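Local coordinates for REP-associated tyrosine transposase (Escherichia coli, PDB 4ER8), which binds the hairpins of repetitive extragenic palindromes and cleaves and recombines the mosaic elements that contain them, as a monomeric HUH transposase with a catalytic tyrosine, at residues Gly144-Pro147 with Ile148-Gly152; Ile39-Val42 with Lys43-Pro47. One frame throughout, in Å; residues are numbered along the deposited sequence.

Contact 1: residues Gly144-Pro147 with Ile148-Gly152; sequences GLYP and IDWAG
Tyr146 presents an edge to the face of the Trp150 indole, a T-shaped pair brought together by the type I beta turn that runs from Pro147 to Trp150. The ring planes stand at 87° to one another, and the centroid of the tyrosine ring lies 4.8 Å from that of the five-membered ring of the indole. Only one flank of the phenol takes part: Tyr146 CE2 comes within 3.6 Å of Trp150 CE2, with CD2 of the same tyrosine close to Trp150 CG. Both side chains point the same way and pack on helix 106-122. There the hydroxyl of Tyr146 is hydrogen-bonded to Asp114 and its ring meets Tyr117 in a second edge-to-face pair, while the indole rests on Ile118 and, from helix 137-142, Phe137. Trp150 holds CG opposite its own amide nitrogen (chi1 -170°), which swings the indole back beside the residues that enter the turn. Near the rim of its other face lies Gly152 CA, 4.2 Å above the plane. Replacing Trp150 by an alanine would probably leave the Tyr146 edge without the face it meets and open a gap between this surface loop and helix 106-122. Pro147 packs against the stem of the tryptophan, its CG 3.7 Å from Trp150 CB. The turn itself is closed by the backbone, where Trp150 N donates to Pro147 O over 2.7 Å, with an N-H...O angle of 161°.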
ATOM      1  N   GLY A 144     -11.616   7.980 -15.554  1.00 59.10           N
ATOM      2  CA  GLY A 144     -12.905   7.279 -15.577  1.00 58.29           C
ATOM      3  C   GLY A 144     -12.789   5.835 -15.163  1.00 57.26           C
ATOM      4  O   GLY A 144     -13.294   4.945 -15.850  1.00 57.43           O
ATOM      5  N   LEU A 145     -12.108   5.616 -14.042  1.00 56.55           N
ATOM      6  CA  LEU A 145     -11.803   4.285 -13.558  1.00 55.56           C
ATOM      7  C   LEU A 145     -12.880   3.739 -12.657  1.00 54.34           C
ATOM      8  O   LEU A 145     -13.407   2.646 -12.907  1.00 53.76           O
ATOM      9  CB  LEU A 145     -10.486   4.288 -12.810  1.00 56.40           C
ATOM     10  CG  LEU A 145      -9.289   3.768 -13.611  1.00 58.03           C
ATOM     11  CD1 LEU A 145      -9.484   2.256 -13.914  1.00 59.65           C
ATOM     12  CD2 LEU A 145      -9.026   4.610 -14.881  1.00 57.74           C
ATOM     13  N   TYR A 146     -13.208   4.511 -11.622  1.00 52.70           N
ATOM     14  CA  TYR A 146     -14.248   4.112 -10.661  1.00 51.71           C
ATOM     15  C   TYR A 146     -15.352   5.160 -10.462  1.00 50.42           C
ATOM     16  O   TYR A 146     -15.050   6.345 -10.318  1.00 49.83           O
ATOM     17  CB  TYR A 146     -13.620   3.809  -9.285  1.00 51.50           C
ATOM     18  CG  TYR A 146     -12.906   2.478  -9.179  1.00 50.69           C
ATOM     19  CD1 TYR A 146     -11.612   2.347  -9.647  1.00 51.16           C
ATOM     20  CD2 TYR A 146     -13.505   1.366  -8.577  1.00 50.10           C
ATOM     21  CE1 TYR A 146     -10.919   1.150  -9.563  1.00 49.46           C
ATOM     22  CE2 TYR A 146     -12.806   0.150  -8.459  1.00 49.82           C
ATOM     23  CZ  TYR A 146     -11.493   0.050  -8.971  1.00 48.47           C
ATOM     24  OH  TYR A 146     -10.725  -1.116  -8.929  1.00 42.44           O
ATOM     25  N   PRO A 147     -16.618   4.707 -10.376  1.00 49.63           N
ATOM     26  CA  PRO A 147     -17.651   5.658  -9.972  1.00 49.11           C
ATOM     27  C   PRO A 147     -17.430   6.076  -8.493  1.00 49.40           C
ATOM     28  O   PRO A 147     -17.240   5.235  -7.597  1.00 48.69           O
ATOM     29  CB  PRO A 147     -18.940   4.833 -10.105  1.00 48.84           C
ATOM     30  CG  PRO A 147     -18.525   3.416  -9.709  1.00 47.85           C
ATOM     31  CD  PRO A 147     -17.055   3.301 -10.167  1.00 49.50           C
ATOM     32  N   ILE A 148     -17.459   7.371  -8.238  1.00 49.48           N
ATOM     33  CA  ILE A 148     -17.306   7.895  -6.902  1.00 48.75           C
ATOM     34  C   ILE A 148     -18.134   7.096  -5.891  1.00 48.69           C
ATOM     35  O   ILE A 148     -17.697   6.902  -4.770  1.00 49.03           O
ATOM     36  CB  ILE A 148     -17.627   9.440  -6.917  1.00 49.63           C
ATOM     37  CG1 ILE A 148     -16.819  10.200  -5.852  1.00 50.14           C
ATOM     38  CG2 ILE A 148     -19.163   9.750  -6.904  1.00 48.45           C
ATOM     39  CD1 ILE A 148     -17.519  10.275  -4.513  1.00 52.07           C
ATOM     40  N   ASP A 149     -19.297   6.583  -6.293  1.00 48.75           N
ATOM     41  CA  ASP A 149     -20.191   5.866  -5.351  1.00 49.15           C
ATOM     42  C   ASP A 149     -19.961   4.357  -5.299  1.00 49.19           C
ATOM     43  O   ASP A 149     -20.747   3.619  -4.688  1.00 49.02           O
ATOM     44  CB  ASP A 149     -21.686   6.161  -5.600  1.00 48.70           C
ATOM     45  CG  ASP A 149     -22.156   5.774  -7.013  1.00 50.61           C
ATOM     46  OD1 ASP A 149     -23.393   5.678  -7.178  1.00 49.42           O
ATOM     47  OD2 ASP A 149     -21.321   5.568  -7.952  1.00 51.99           O
ATOM     48  N   TRP A 150     -18.878   3.916  -5.925  1.00 49.18           N
ATOM     49  CA  TRP A 150     -18.477   2.525  -5.900  1.00 49.26           C
ATOM     50  C   TRP A 150     -18.564   1.849  -4.524  1.00 49.75           C
ATOM     51  O   TRP A 150     -18.260   2.428  -3.458  1.00 48.84           O
ATOM     52  CB  TRP A 150     -17.078   2.390  -6.478  1.00 49.69           C
ATOM     53  CG  TRP A 150     -16.627   0.983  -6.721  1.00 49.88           C
ATOM     54  CD1 TRP A 150     -16.948   0.177  -7.779  1.00 50.01           C
ATOM     55  CD2 TRP A 150     -15.776   0.214  -5.878  1.00 50.25           C
ATOM     56  NE1 TRP A 150     -16.344  -1.048  -7.643  1.00 48.47           N
ATOM     57  CE2 TRP A 150     -15.614  -1.048  -6.487  1.00 50.14           C
ATOM     58  CE3 TRP A 150     -15.125   0.472  -4.668  1.00 48.17           C
ATOM     59  CZ2 TRP A 150     -14.833  -2.043  -5.924  1.00 51.51           C
ATOM     60  CZ3 TRP A 150     -14.360  -0.506  -4.113  1.00 49.01           C
ATOM     61  CH2 TRP A 150     -14.218  -1.759  -4.734  1.00 51.70           C
ATOM     62  N   ALA A 151     -19.035   0.608  -4.575  1.00 50.12           N
ATOM     63  CA  ALA A 151     -19.029  -0.251  -3.427  1.00 51.09           C
ATOM     64  C   ALA A 151     -18.560  -1.606  -3.938  1.00 51.59           C
ATOM     65  O   ALA A 151     -18.490  -1.810  -5.157  1.00 51.65           O
ATOM     66  CB  ALA A 151     -20.413  -0.326  -2.799  1.00 50.60           C
ATOM     67  N   GLY A 152     -18.226  -2.519  -3.011  1.00 51.94           N
ATOM     68  CA  GLY A 152     -17.776  -3.869  -3.362  1.00 51.53           C
ATOM     69  C   GLY A 152     -17.755  -4.768  -2.161  1.00 51.53           C
ATOM     70  O   GLY A 152     -17.710  -4.285  -1.040  1.00 51.15           O
TER

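Contact 2: residues Ile39-Val42 with Lys43-Pro47; sequences IIKV and KRDRP. With nucleotides of chain B.
Lys43 N and Arg44 N donate to Ile39 O and Ile40 O in successive i to i+4 bonds of the last turns of helix 32-45, and Arg46 N, in the first residue to leave helical angles, still reaches Val42 O at 2.9 Å. This C-terminal end of an alpha helix shows how one short segment can serve two surroundings. Ile39 and Val42 are its buried side chains: Ile39 packs on Ile50 and Trp53 of strand 49-55, and Val42 on Glu79 and Ile80 of helix 73-87. Lys43 stretches out nearly straight until a bend at its last torsion, and its ammonium is hydrogen-bonded to Phe48 O and makes a cation-pi contact with the ring of the same phenylalanine. Arg44 folds back along the preceding turn, its CG 3.3 Å from Ile40 O and its CD 4.2 Å from Ile40 CG2. Lys41 and Asp45 slant across each other without forming a salt bridge, Lys41 NZ standing 5.1 Å from Asp45 OD2. Lys41 also has a long, weak ion pair with a DNA phosphate, so its charge probably adds to the positive field around the bound strand. The direct grip on the DNA comes from Arg46. With CG anti to the carbonyl carbon (chi1 -58°) and the chain extended from CG to NE, its guanidinium is carried out to the phosphate of DA12 of chain B. It meets that group with an edge, in plane, and Arg46 NH2 donates to OP1 of DA12 over 2.9 Å in an almost straight bond of 172°.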
ATOM      1  N   ILE A  39       7.429   9.017  -0.127  1.00 52.29           N
ATOM      2  CA  ILE A  39       7.186   8.203  -1.322  1.00 51.60           C
ATOM      3  C   ILE A  39       7.618   8.978  -2.549  1.00 52.24           C
ATOM      4  O   ILE A  39       8.233   8.420  -3.462  1.00 51.08           O
ATOM      5  CB  ILE A  39       5.701   7.874  -1.477  1.00 51.68           C
ATOM      6  CG1 ILE A  39       5.194   6.998  -0.305  1.00 50.27           C
ATOM      7  CG2 ILE A  39       5.415   7.300  -2.864  1.00 48.69           C
ATOM      8  CD1 ILE A  39       3.685   7.110  -0.061  1.00 48.50           C
ATOM      9  N   ILE A  40       7.286  10.271  -2.554  1.00 53.61           N
ATOM     10  CA  ILE A  40       7.730  11.209  -3.594  1.00 55.12           C
ATOM     11  C   ILE A  40       9.258  11.208  -3.793  1.00 55.45           C
ATOM     12  O   ILE A  40       9.747  11.022  -4.921  1.00 55.30           O
ATOM     13  CB  ILE A  40       7.333  12.652  -3.244  1.00 55.78           C
ATOM     14  CG1 ILE A  40       5.834  12.788  -2.906  1.00 55.72           C
ATOM     15  CG2 ILE A  40       7.814  13.597  -4.355  1.00 57.01           C
ATOM     16  CD1 ILE A  40       4.924  12.335  -4.003  1.00 57.22           C
ATOM     17  N   LYS A  41       9.996  11.408  -2.695  1.00 56.06           N
ATOM     18  CA  LYS A  41      11.465  11.455  -2.747  1.00 57.42           C
ATOM     19  C   LYS A  41      12.040  10.196  -3.387  1.00 57.11           C
ATOM     20  O   LYS A  41      12.940  10.275  -4.220  1.00 57.36           O
ATOM     21  CB  LYS A  41      12.066  11.690  -1.349  1.00 57.87           C
ATOM     22  CG  LYS A  41      13.589  11.978  -1.319  1.00 60.88           C
ATOM     23  CD  LYS A  41      13.888  13.447  -0.906  1.00 67.30           C
ATOM     24  CE  LYS A  41      15.157  13.618   0.003  1.00 69.65           C
ATOM     25  NZ  LYS A  41      16.503  13.590  -0.708  1.00 70.50           N
ATOM     26  N   VAL A  42      11.492   9.042  -2.999  1.00 57.49           N
ATOM     27  CA  VAL A  42      11.987   7.728  -3.447  1.00 57.50           C
ATOM     28  C   VAL A  42      11.576   7.447  -4.895  1.00 57.70           C
ATOM     29  O   VAL A  42      12.365   6.917  -5.701  1.00 57.55           O
ATOM     30  CB  VAL A  42      11.531   6.567  -2.477  1.00 57.64           C
ATOM     31  CG1 VAL A  42      12.145   5.209  -2.893  1.00 56.67           C
ATOM     32  CG2 VAL A  42      11.925   6.881  -1.042  1.00 56.68           C
ATOM     33  N   LYS A  43      10.339   7.822  -5.219  1.00 58.05           N
ATOM     34  CA  LYS A  43       9.776   7.576  -6.536  1.00 58.28           C
ATOM     35  C   LYS A  43      10.624   8.260  -7.581  1.00 59.07           C
ATOM     36  O   LYS A  43      10.957   7.642  -8.607  1.00 58.57           O
ATOM     37  CB  LYS A  43       8.331   8.057  -6.604  1.00 58.23           C
ATOM     38  CG  LYS A  43       7.556   7.506  -7.780  1.00 56.52           C
ATOM     39  CD  LYS A  43       6.097   7.988  -7.766  1.00 56.38           C
ATOM     40  CE  LYS A  43       5.280   7.421  -8.939  1.00 54.56           C
ATOM     41  NZ  LYS A  43       6.009   7.546 -10.243  1.00 54.78           N
ATOM     42  N   ARG A  44      10.983   9.518  -7.296  1.00 60.23           N
ATOM     43  CA  ARG A  44      11.912  10.306  -8.137  1.00 62.30           C
ATOM     44  C   ARG A  44      13.234   9.557  -8.428  1.00 62.32           C
ATOM     45  O   ARG A  44      13.638   9.418  -9.592  1.00 62.38           O
ATOM     46  CB  ARG A  44      12.206  11.690  -7.512  1.00 63.09           C
ATOM     47  CG  ARG A  44      11.001  12.707  -7.482  1.00 67.72           C
ATOM     48  CD  ARG A  44      11.291  14.042  -6.693  1.00 73.94           C
ATOM     49  NE  ARG A  44      12.582  14.652  -7.057  1.00 78.49           N
ATOM     50  CZ  ARG A  44      13.675  14.669  -6.282  1.00 80.94           C
ATOM     51  NH1 ARG A  44      13.652  14.131  -5.059  1.00 80.77           N
ATOM     52  NH2 ARG A  44      14.801  15.238  -6.727  1.00 81.43           N
ATOM     53  N   ASP A  45      13.877   9.040  -7.375  1.00 62.29           N
ATOM     54  CA  ASP A  45      15.198   8.408  -7.499  1.00 62.11           C
ATOM     55  C   ASP A  45      15.172   7.003  -8.119  1.00 60.93           C
ATOM     56  O   ASP A  45      16.139   6.565  -8.758  1.00 59.92           O
ATOM     57  CB  ASP A  45      15.901   8.427  -6.135  1.00 62.63           C
ATOM     58  CG  ASP A  45      15.941   9.845  -5.521  1.00 65.94           C
ATOM     59  OD1 ASP A  45      16.116  10.822  -6.298  1.00 67.25           O
ATOM     60  OD2 ASP A  45      15.788  10.000  -4.275  1.00 69.03           O
ATOM     61  N   ARG A  46      14.054   6.305  -7.935  1.00 60.25           N
ATOM     62  CA  ARG A  46      13.905   4.946  -8.454  1.00 59.14           C
ATOM     63  C   ARG A  46      12.508   4.854  -8.999  1.00 58.87           C
ATOM     64  O   ARG A  46      11.599   4.439  -8.285  1.00 59.37           O
ATOM     65  CB  ARG A  46      14.120   3.921  -7.349  1.00 58.50           C
ATOM     66  CG  ARG A  46      15.494   4.009  -6.666  1.00 58.01           C
ATOM     67  CD  ARG A  46      15.580   3.064  -5.480  1.00 55.81           C
ATOM     68  NE  ARG A  46      16.806   3.219  -4.702  1.00 52.32           N
ATOM     69  CZ  ARG A  46      17.831   2.375  -4.745  1.00 49.55           C
ATOM     70  NH1 ARG A  46      17.780   1.302  -5.539  1.00 48.39           N
ATOM     71  NH2 ARG A  46      18.904   2.602  -3.986  1.00 47.76           N
ATOM     72  N   PRO A  47      12.310   5.288 -10.256  1.00 58.12           N
ATOM     73  CA  PRO A  47      10.937   5.390 -10.800  1.00 57.12           C
ATOM     74  C   PRO A  47      10.089   4.119 -10.648  1.00 55.47           C
ATOM     75  O   PRO A  47      10.595   2.997 -10.782  1.00 55.40           O
ATOM     76  CB  PRO A  47      11.158   5.730 -12.298  1.00 57.40           C
ATOM     77  CG  PRO A  47      12.614   5.503 -12.557  1.00 58.10           C
ATOM     78  CD  PRO A  47      13.314   5.749 -11.227  1.00 57.94           C
TER
ATOM     79  P    DA B  12      22.632   0.713  -3.344  1.00 51.19           P
ATOM     80  OP1  DA B  12      21.311   0.937  -3.948  1.00 52.54           O
ATOM     81  OP2  DA B  12      23.809   0.684  -4.236  1.00 51.67           O
ATOM     82  O5'  DA B  12      22.803   1.745  -2.124  1.00 47.44           O
ATOM     83  C5'  DA B  12      21.763   1.959  -1.228  1.00 49.74           C
ATOM     84  C4'  DA B  12      22.136   3.001  -0.188  1.00 49.93           C
ATOM     85  O4'  DA B  12      23.189   2.506   0.683  1.00 50.74           O
ATOM     86  C3'  DA B  12      22.715   4.275  -0.795  1.00 52.80           C
ATOM     87  O3'  DA B  12      22.413   5.388   0.049  1.00 54.60           O
ATOM     88  C2'  DA B  12      24.225   4.022  -0.825  1.00 52.31           C
ATOM     89  C1'  DA B  12      24.380   3.305   0.513  1.00 51.16           C
ATOM     90  N9   DA B  12      25.565   2.456   0.551  1.00 48.88           N
ATOM     91  C8   DA B  12      26.348   2.067  -0.511  1.00 49.28           C
ATOM     92  N7   DA B  12      27.344   1.274  -0.178  1.00 47.21           N
ATOM     93  C5   DA B  12      27.200   1.145   1.200  1.00 45.71           C
ATOM     94  C6   DA B  12      27.941   0.430   2.173  1.00 46.12           C
ATOM     95  N6   DA B  12      29.016  -0.306   1.857  1.00 43.84           N
ATOM     96  N1   DA B  12      27.535   0.494   3.473  1.00 46.57           N
ATOM     97  C2   DA B  12      26.447   1.233   3.771  1.00 46.53           C
ATOM     98  N3   DA B  12      25.683   1.955   2.947  1.00 45.90           N
ATOM     99  C4   DA B  12      26.112   1.860   1.670  1.00 46.59           C
TER

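How the contacts relate
Both contacts are local, each within one continuous segment, yet they sit in different parts of the fold, with centres 28 Å apart and nearest atoms about 16 Å apart. Contact 1 is a surface loop whose aromatic rings lean on helices 106-122 and 137-142; contact 2 is partly buried and ties the end of helix 32-45 to strand 49-55 and helix 73-87. They share no helix or strand. The chemistry follows the place: a beta turn with ring packing in contact 1, about 19 Å at its nearest atom from the nucleic acid, against helical backbone bonds and a cationic side chain gripping a phosphate in contact 2.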